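Local coordinates for protein U4/U6 snRNA-associated-splicing factor PRP24 (PDB 4N0T) that binds U6 snRNA, helps it anneal with U4 snRNA, and serves as a recycling factor of the spliceosome, at residues A[110-116]-A[128-134]; A[139-143]-A[157-161]. One frame throughout, in Å; residues are numbered along the deposited sequence.

Contact 1. Residues A[110-116]-A[128-134]; sequences VVALSIR and FAYIDVT. With nucleotides of chain B.
Arg116 and Asp132 meet across two antiparallel strands, with guanidinium and carboxylate planes 54° apart. NH1 of Arg116 reaches OD2 of Asp132 at 2.8 Å, coming from above the carboxylate plane. NH2 adds a weak bond to OD1. NH1 also donates to Ser114 OG, so the carboxylate and the hydroxyl together fix the turn of the guanidinium. Thr86 and Arg52 hold the carboxylate from outside the hairpin, which probably keeps Asp132 charged. The other edge of the guanidinium reads the base of G21 of chain B: Arg116 NE donates to its N7 at 2.9 Å and NH2 to its O6 at 2.9 Å. The bend at chi3 (-67°) brings the group to that edge. The guanine of G21 lies over one face of the Tyr130 ring, its C6 3.5 Å above the ring plane and over its centre. Tyr130 OH donates to N3 of A20 of chain B at 2.8 Å. Phe128 puts one ring face against the A20 ribose at C4'. With an alanine at Arg116, Asp132 is likely to lose its cross-strand mate, and N7 and O6 of G21 their donors. On the face away from the RNA, Ile115 and Ile131 lie side by side; from the loop before the strand, Val110 CG1 meets Val133 CG1 at 3.6 Å. Leu113 and Ser114 both face Asp132, a classic beta bulge: Leu113 N donates to Asp132 O at 2.9 Å, and Asp132 N to Ser114 O. This is the beta2-beta3 hairpin of an RNA recognition motif, with aromatic side chains on the RNA-binding face of its sheet.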
loop_
_atom_site.group_PDB
_atom_site.type_symbol
_atom_site.label_atom_id
_atom_site.label_comp_id
_atom_site.label_asym_id
_atom_site.label_seq_id
_atom_site.Cartn_x
_atom_site.Cartn_y
_atom_site.Cartn_z
ATOM N N VAL A 110 -11.670 -21.695 2.902
ATOM C CA VAL A 110 -10.996 -21.543 1.624
ATOM C C VAL A 110 -9.478 -21.595 1.823
ATOM O O VAL A 110 -8.922 -20.818 2.601
ATOM C CB VAL A 110 -11.381 -20.202 0.970
ATOM C CG1 VAL A 110 -10.510 -19.934 -0.262
ATOM C CG2 VAL A 110 -12.858 -20.205 0.601
ATOM N N VAL A 111 -8.813 -22.524 1.136
ATOM C CA VAL A 111 -7.365 -22.625 1.205
ATOM C C VAL A 111 -6.750 -21.476 0.405
ATOM O O VAL A 111 -7.183 -21.208 -0.711
ATOM C CB VAL A 111 -6.891 -23.950 0.595
ATOM C CG1 VAL A 111 -5.359 -24.006 0.530
ATOM C CG2 VAL A 111 -7.458 -25.127 1.394
ATOM N N ALA A 112 -5.772 -20.788 0.990
ATOM C CA ALA A 112 -5.059 -19.722 0.280
ATOM C C ALA A 112 -3.648 -20.170 -0.057
ATOM O O ALA A 112 -2.896 -20.618 0.824
ATOM C CB ALA A 112 -5.016 -18.454 1.108
ATOM N N LEU A 113 -3.278 -20.042 -1.328
ATOM C CA LEU A 113 -1.934 -20.409 -1.757
ATOM C C LEU A 113 -0.917 -19.272 -1.634
ATOM O O LEU A 113 0.258 -19.515 -1.337
ATOM C CB LEU A 113 -1.968 -20.912 -3.200
ATOM C CG LEU A 113 -2.483 -22.333 -3.398
ATOM C CD1 LEU A 113 -2.922 -22.528 -4.830
ATOM C CD2 LEU A 113 -1.378 -23.303 -3.048
ATOM N N SER A 114 -1.355 -18.037 -1.870
ATOM C CA SER A 114 -0.416 -16.926 -1.914
ATOM C C SER A 114 -1.172 -15.642 -1.623
ATOM O O SER A 114 -2.275 -15.450 -2.127
ATOM C CB SER A 114 0.235 -16.841 -3.306
ATOM O OG SER A 114 1.056 -15.679 -3.431
ATOM N N ILE A 115 -0.598 -14.808 -0.766
ATOM C CA ILE A 115 -1.178 -13.507 -0.470
ATOM C C ILE A 115 -0.069 -12.489 -0.683
ATOM O O ILE A 115 0.996 -12.578 -0.072
ATOM C CB ILE A 115 -1.707 -13.459 0.983
ATOM C CG1 ILE A 115 -2.814 -14.492 1.163
ATOM C CG2 ILE A 115 -2.302 -12.080 1.309
ATOM C CD1 ILE A 115 -3.133 -14.785 2.631
ATOM N N ARG A 116 -0.310 -11.525 -1.565
ATOM C CA ARG A 116 0.749 -10.616 -2.000
ATOM C C ARG A 116 0.352 -9.175 -1.769
ATOM O O ARG A 116 -0.661 -8.722 -2.274
ATOM C CB ARG A 116 1.029 -10.849 -3.495
ATOM C CG ARG A 116 1.444 -12.315 -3.780
ATOM C CD ARG A 116 1.786 -12.552 -5.248
ATOM N NE ARG A 116 0.670 -12.446 -6.177
ATOM C CZ ARG A 116 -0.194 -13.416 -6.466
ATOM N NH1 ARG A 116 -0.116 -14.614 -5.866
ATOM N NH2 ARG A 116 -1.141 -13.185 -7.366
ATOM N N PHE A 128 -3.800 -2.909 -0.431
ATOM C CA PHE A 128 -4.626 -3.854 -1.174
ATOM C C PHE A 128 -3.824 -5.141 -1.217
ATOM O O PHE A 128 -2.673 -5.166 -0.786
ATOM C CB PHE A 128 -4.941 -3.362 -2.604
ATOM C CG PHE A 128 -3.715 -3.024 -3.419
ATOM C CD1 PHE A 128 -3.026 -4.019 -4.123
ATOM C CD2 PHE A 128 -3.247 -1.703 -3.479
ATOM C CE1 PHE A 128 -1.881 -3.708 -4.870
ATOM C CE2 PHE A 128 -2.118 -1.376 -4.238
ATOM C CZ PHE A 128 -1.428 -2.381 -4.922
ATOM N N ALA A 129 -4.418 -6.199 -1.753
ATOM C CA ALA A 129 -3.741 -7.497 -1.801
ATOM C C ALA A 129 -4.258 -8.346 -2.929
ATOM O O ALA A 129 -5.431 -8.254 -3.300
ATOM C CB ALA A 129 -3.901 -8.260 -0.459
ATOM N N TYR A 130 -3.374 -9.186 -3.466
ATOM C CA TYR A 130 -3.776 -10.239 -4.382
ATOM C C TYR A 130 -3.726 -11.566 -3.646
ATOM O O TYR A 130 -2.794 -11.829 -2.865
ATOM C CB TYR A 130 -2.849 -10.289 -5.605
ATOM C CG TYR A 130 -3.070 -9.143 -6.546
ATOM C CD1 TYR A 130 -4.010 -9.220 -7.564
ATOM C CD2 TYR A 130 -2.349 -7.969 -6.400
ATOM C CE1 TYR A 130 -4.214 -8.163 -8.426
ATOM C CE2 TYR A 130 -2.547 -6.905 -7.246
ATOM C CZ TYR A 130 -3.472 -7.004 -8.253
ATOM O OH TYR A 130 -3.657 -5.922 -9.078
ATOM N N ILE A 131 -4.735 -12.402 -3.878
ATOM C CA ILE A 131 -4.797 -13.691 -3.204
ATOM C C ILE A 131 -5.109 -14.761 -4.229
ATOM O O ILE A 131 -6.094 -14.638 -4.969
ATOM C CB ILE A 131 -5.933 -13.718 -2.160
ATOM C CG1 ILE A 131 -5.770 -12.583 -1.151
ATOM C CG2 ILE A 131 -5.935 -15.066 -1.425
ATOM C CD1 ILE A 131 -7.103 -12.053 -0.641
ATOM N N ASP A 132 -4.286 -15.813 -4.262
ATOM C CA ASP A 132 -4.566 -16.958 -5.115
ATOM C C ASP A 132 -5.188 -18.073 -4.280
ATOM O O ASP A 132 -4.671 -18.417 -3.216
ATOM C CB ASP A 132 -3.285 -17.489 -5.762
ATOM C CG ASP A 132 -2.711 -16.542 -6.800
ATOM O OD1 ASP A 132 -3.466 -15.694 -7.319
ATOM O OD2 ASP A 132 -1.503 -16.666 -7.093
ATOM N N VAL A 133 -6.312 -18.590 -4.762
ATOM C CA VAL A 133 -6.950 -19.749 -4.136
ATOM C C VAL A 133 -6.856 -20.946 -5.075
ATOM O O VAL A 133 -6.162 -20.875 -6.092
ATOM C CB VAL A 133 -8.398 -19.436 -3.711
ATOM C CG1 VAL A 133 -8.379 -18.343 -2.679
ATOM C CG2 VAL A 133 -9.260 -19.024 -4.913
ATOM N N THR A 134 -7.513 -22.059 -4.737
ATOM C CA THR A 134 -7.287 -23.288 -5.490
ATOM C C THR A 134 -8.335 -23.621 -6.552
ATOM O O THR A 134 -8.147 -24.564 -7.330
ATOM C CB THR A 134 -7.153 -24.498 -4.555
ATOM O OG1 THR A 134 -8.386 -24.689 -3.851
ATOM C CG2 THR A 134 -6.034 -24.279 -3.560
ATOM P P G B 21 -0.594 -1.698 -9.627
ATOM O OP1 G B 21 -0.517 -0.211 -9.512
ATOM O OP2 G B 21 -0.052 -2.289 -10.893
ATOM O "O5'" G B 21 0.128 -2.344 -8.371
ATOM C "C5'" G B 21 0.009 -3.739 -8.117
ATOM C "C4'" G B 21 0.986 -4.192 -7.061
ATOM O "O4'" G B 21 0.659 -5.555 -6.691
ATOM C "C3'" G B 21 2.441 -4.242 -7.499
ATOM O "O3'" G B 21 3.210 -4.239 -6.303
ATOM C "C2'" G B 21 2.525 -5.638 -8.102
ATOM O "O2'" G B 21 3.839 -6.120 -8.249
ATOM C "C1'" G B 21 1.736 -6.409 -7.050
ATOM N N9 G B 21 1.149 -7.670 -7.479
ATOM C C8 G B 21 1.318 -8.837 -6.784
ATOM N N7 G B 21 0.663 -9.818 -7.320
ATOM C C5 G B 21 0.018 -9.277 -8.403
ATOM C C6 G B 21 -0.856 -9.892 -9.328
ATOM O O6 G B 21 -1.206 -11.092 -9.375
ATOM N N1 G B 21 -1.298 -8.988 -10.280
ATOM C C2 G B 21 -0.979 -7.646 -10.301
ATOM N N2 G B 21 -1.521 -6.918 -11.289
ATOM N N3 G B 21 -0.162 -7.063 -9.443
ATOM C C4 G B 21 0.289 -7.924 -8.516
ATOM P P A B 20 -5.891 1.625 -7.306
ATOM O OP1 A B 20 -5.035 2.531 -6.494
ATOM O OP2 A B 20 -6.641 2.198 -8.455
ATOM O "O5'" A B 20 -5.015 0.422 -7.861
ATOM C "C5'" A B 20 -4.072 -0.271 -7.037
ATOM C "C4'" A B 20 -3.569 -1.511 -7.721
ATOM O "O4'" A B 20 -4.626 -2.510 -7.681
ATOM C "C3'" A B 20 -3.188 -1.342 -9.194
ATOM O "O3'" A B 20 -2.112 -2.219 -9.513
ATOM C "C2'" A B 20 -4.442 -1.821 -9.919
ATOM O "O2'" A B 20 -4.213 -2.293 -11.231
ATOM C "C1'" A B 20 -4.926 -2.941 -8.993
ATOM N N9 A B 20 -6.364 -3.187 -9.089
ATOM C C8 A B 20 -7.383 -2.296 -8.866
ATOM N N7 A B 20 -8.574 -2.808 -9.086
ATOM C C5 A B 20 -8.316 -4.122 -9.458
ATOM C C6 A B 20 -9.157 -5.192 -9.824
ATOM N N6 A B 20 -10.486 -5.087 -9.862
ATOM N N1 A B 20 -8.566 -6.366 -10.145
ATOM C C2 A B 20 -7.231 -6.456 -10.128
ATOM N N3 A B 20 -6.342 -5.509 -9.810
ATOM C C4 A B 20 -6.957 -4.369 -9.474
HETATM O O HOH W 1 -9.042 -22.527 -2.441
#

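Contact 2. Residues A[139-143]-A[157-161]; sequences ARYCV and VTKVS. With nucleotides of chain B.
Helix segment 139-143 runs nearly antiparallel to strand segment 157-160, with 153° between their directions. The two axes come within 7.7 Å. The backbones are nearest at Val143 and Thr158, whose CA atoms lie 5.4 Å apart. Side chains of each segment pack on side chains and backbone of the other. Val143 turns CG2 onto the strand, where it meets Val160 CG2 at 3.9 Å; the two side chains cross at about a right angle. The other branch, CG1, sits 3.7 Å from Thr158 O. Thr158 points toward the helix and brings its methyl CG2 to 3.9 Å from Cys142 O. That methyl is anti to the backbone N (chi1 -58° places OG1 beside the N instead), so carbon faces the helix. This is helix-on-sheet packing of an RNA recognition motif: the second helix lies on one face of the sheet, against the fourth main strand, and RNA binds on the other. Arg140 starts away from the strand but bends at chi2 (-63°) and lays one guanidinium face over Val160 CG2, with NH1 3.2 Å from that methyl. Cys142 is buried and also touches Leu87 of the central strand 86-90. Lys159 points away from the helix, to the RNA side, and its CD packs 3.6 Å from N6 of A20 of chain B. Beyond the strand's end, Ser161 OG lies 3.4 Å from C2 of the same adenine.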
loop_
_atom_site.group_PDB
_atom_site.type_symbol
_atom_site.label_atom_id
_atom_site.label_comp_id
_atom_site.label_asym_id
_atom_site.label_seq_id
_atom_site.Cartn_x
_atom_site.Cartn_y
_atom_site.Cartn_z
ATOM N N ALA A 139 -12.894 -18.959 -5.411
ATOM C CA ALA A 139 -12.754 -17.529 -5.696
ATOM C C ALA A 139 -14.130 -16.856 -5.682
ATOM O O ALA A 139 -14.314 -15.827 -5.028
ATOM C CB ALA A 139 -12.052 -17.294 -7.036
ATOM N N ARG A 140 -15.102 -17.434 -6.384
ATOM C CA ARG A 140 -16.451 -16.850 -6.381
ATOM C C ARG A 140 -17.066 -16.847 -4.980
ATOM O O ARG A 140 -17.823 -15.937 -4.628
ATOM C CB ARG A 140 -17.380 -17.574 -7.362
ATOM C CG ARG A 140 -17.011 -17.387 -8.835
ATOM C CD ARG A 140 -17.118 -15.928 -9.288
ATOM N NE ARG A 140 -16.784 -15.773 -10.705
ATOM C CZ ARG A 140 -16.694 -14.604 -11.335
ATOM N NH1 ARG A 140 -16.909 -13.471 -10.677
ATOM N NH2 ARG A 140 -16.382 -14.562 -12.625
ATOM N N TYR A 141 -16.739 -17.858 -4.182
ATOM C CA TYR A 141 -17.257 -17.952 -2.824
ATOM C C TYR A 141 -16.655 -16.863 -1.930
ATOM O O TYR A 141 -17.350 -16.278 -1.095
ATOM C CB TYR A 141 -17.019 -19.362 -2.252
ATOM C CG TYR A 141 -17.698 -19.617 -0.923
ATOM C CD1 TYR A 141 -19.087 -19.614 -0.821
ATOM C CD2 TYR A 141 -16.957 -19.881 0.224
ATOM C CE1 TYR A 141 -19.717 -19.847 0.397
ATOM C CE2 TYR A 141 -17.582 -20.118 1.447
ATOM C CZ TYR A 141 -18.964 -20.101 1.519
ATOM O OH TYR A 141 -19.600 -20.331 2.719
ATOM N N CYS A 142 -15.370 -16.576 -2.110
ATOM C CA CYS A 142 -14.750 -15.470 -1.371
ATOM C C CYS A 142 -15.422 -14.136 -1.678
ATOM O O CYS A 142 -15.610 -13.313 -0.783
ATOM C CB CYS A 142 -13.261 -15.362 -1.692
ATOM S SG CYS A 142 -12.263 -16.704 -1.017
ATOM N N VAL A 143 -15.777 -13.912 -2.937
ATOM C CA VAL A 143 -16.459 -12.668 -3.295
ATOM C C VAL A 143 -17.814 -12.631 -2.592
ATOM O O VAL A 143 -18.176 -11.631 -1.977
ATOM C CB VAL A 143 -16.659 -12.522 -4.807
ATOM C CG1 VAL A 143 -17.504 -11.275 -5.117
ATOM C CG2 VAL A 143 -15.309 -12.424 -5.526
ATOM N N VAL A 157 -13.501 -4.695 0.305
ATOM C CA VAL A 157 -13.766 -4.902 -1.111
ATOM C C VAL A 157 -13.062 -6.180 -1.541
ATOM O O VAL A 157 -11.850 -6.314 -1.335
ATOM C CB VAL A 157 -13.197 -3.745 -1.958
ATOM C CG1 VAL A 157 -13.334 -4.063 -3.440
ATOM C CG2 VAL A 157 -13.907 -2.445 -1.620
ATOM N N THR A 158 -13.817 -7.135 -2.090
ATOM C CA THR A 158 -13.225 -8.392 -2.591
ATOM C C THR A 158 -13.752 -8.647 -4.001
ATOM O O THR A 158 -14.967 -8.702 -4.216
ATOM C CB THR A 158 -13.555 -9.598 -1.670
ATOM O OG1 THR A 158 -13.074 -9.330 -0.352
ATOM C CG2 THR A 158 -12.876 -10.879 -2.182
ATOM N N LYS A 159 -12.842 -8.782 -4.968
ATOM C CA LYS A 159 -13.202 -8.911 -6.374
ATOM C C LYS A 159 -12.434 -10.055 -7.022
ATOM O O LYS A 159 -11.318 -10.372 -6.611
ATOM C CB LYS A 159 -12.867 -7.612 -7.133
ATOM C CG LYS A 159 -13.667 -6.376 -6.715
ATOM C CD LYS A 159 -13.158 -5.118 -7.455
ATOM C CE LYS A 159 -14.001 -3.885 -7.158
ATOM N NZ LYS A 159 -15.281 -3.911 -7.916
ATOM N N VAL A 160 -13.035 -10.672 -8.032
ATOM C CA VAL A 160 -12.283 -11.528 -8.926
ATOM C C VAL A 160 -11.287 -10.612 -9.644
ATOM O O VAL A 160 -11.679 -9.601 -10.232
ATOM C CB VAL A 160 -13.207 -12.239 -9.924
ATOM C CG1 VAL A 160 -12.395 -13.001 -10.948
ATOM C CG2 VAL A 160 -14.131 -13.208 -9.171
ATOM N N SER A 161 -9.999 -10.939 -9.557
ATOM C CA SER A 161 -8.943 -10.059 -10.074
ATOM C C SER A 161 -8.963 -9.864 -11.594
ATOM O O SER A 161 -8.929 -10.831 -12.368
ATOM C CB SER A 161 -7.565 -10.572 -9.626
ATOM O OG SER A 161 -6.536 -9.775 -10.195
ATOM P P A B 20 -5.891 1.625 -7.306
ATOM O OP1 A B 20 -5.035 2.531 -6.494
ATOM O OP2 A B 20 -6.641 2.198 -8.455
ATOM O "O5'" A B 20 -5.015 0.422 -7.861
ATOM C "C5'" A B 20 -4.072 -0.271 -7.037
ATOM C "C4'" A B 20 -3.569 -1.511 -7.721
ATOM O "O4'" A B 20 -4.626 -2.510 -7.681
ATOM C "C3'" A B 20 -3.188 -1.342 -9.194
ATOM O "O3'" A B 20 -2.112 -2.219 -9.513
ATOM C "C2'" A B 20 -4.442 -1.821 -9.919
ATOM O "O2'" A B 20 -4.213 -2.293 -11.231
ATOM C "C1'" A B 20 -4.926 -2.941 -8.993
ATOM N N9 A B 20 -6.364 -3.187 -9.089
ATOM C C8 A B 20 -7.383 -2.296 -8.866
ATOM N N7 A B 20 -8.574 -2.808 -9.086
ATOM C C5 A B 20 -8.316 -4.122 -9.458
ATOM C C6 A B 20 -9.157 -5.192 -9.824
ATOM N N6 A B 20 -10.486 -5.087 -9.862
ATOM N N1 A B 20 -8.566 -6.366 -10.145
ATOM C C2 A B 20 -7.231 -6.456 -10.128
ATOM N N3 A B 20 -6.342 -5.509 -9.810
ATOM C C4 A B 20 -6.957 -4.369 -9.474
#

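In the fold
The two contacts follow one another in the chain, contact 1 first, and their centres are 10 Å apart. Both belong to the second RNA recognition motif and reach its five-stranded antiparallel sheet. Strand 128-133 leads directly into helix 136-146. In the sheet, strand 86-90 lies between strands 128-133 and 154-160. Val110 CG1 of contact 1 packs 3.8 Å from Cys142 SG of contact 2, and Val133 meets Ala139, under the helix. On the RNA side, Tyr130 CE1 approaches Ser161 OG at 3.3 Å. A20 of chain B touches both contacts, consistent with the hairpin and the strand end sharing one RNA-binding surface.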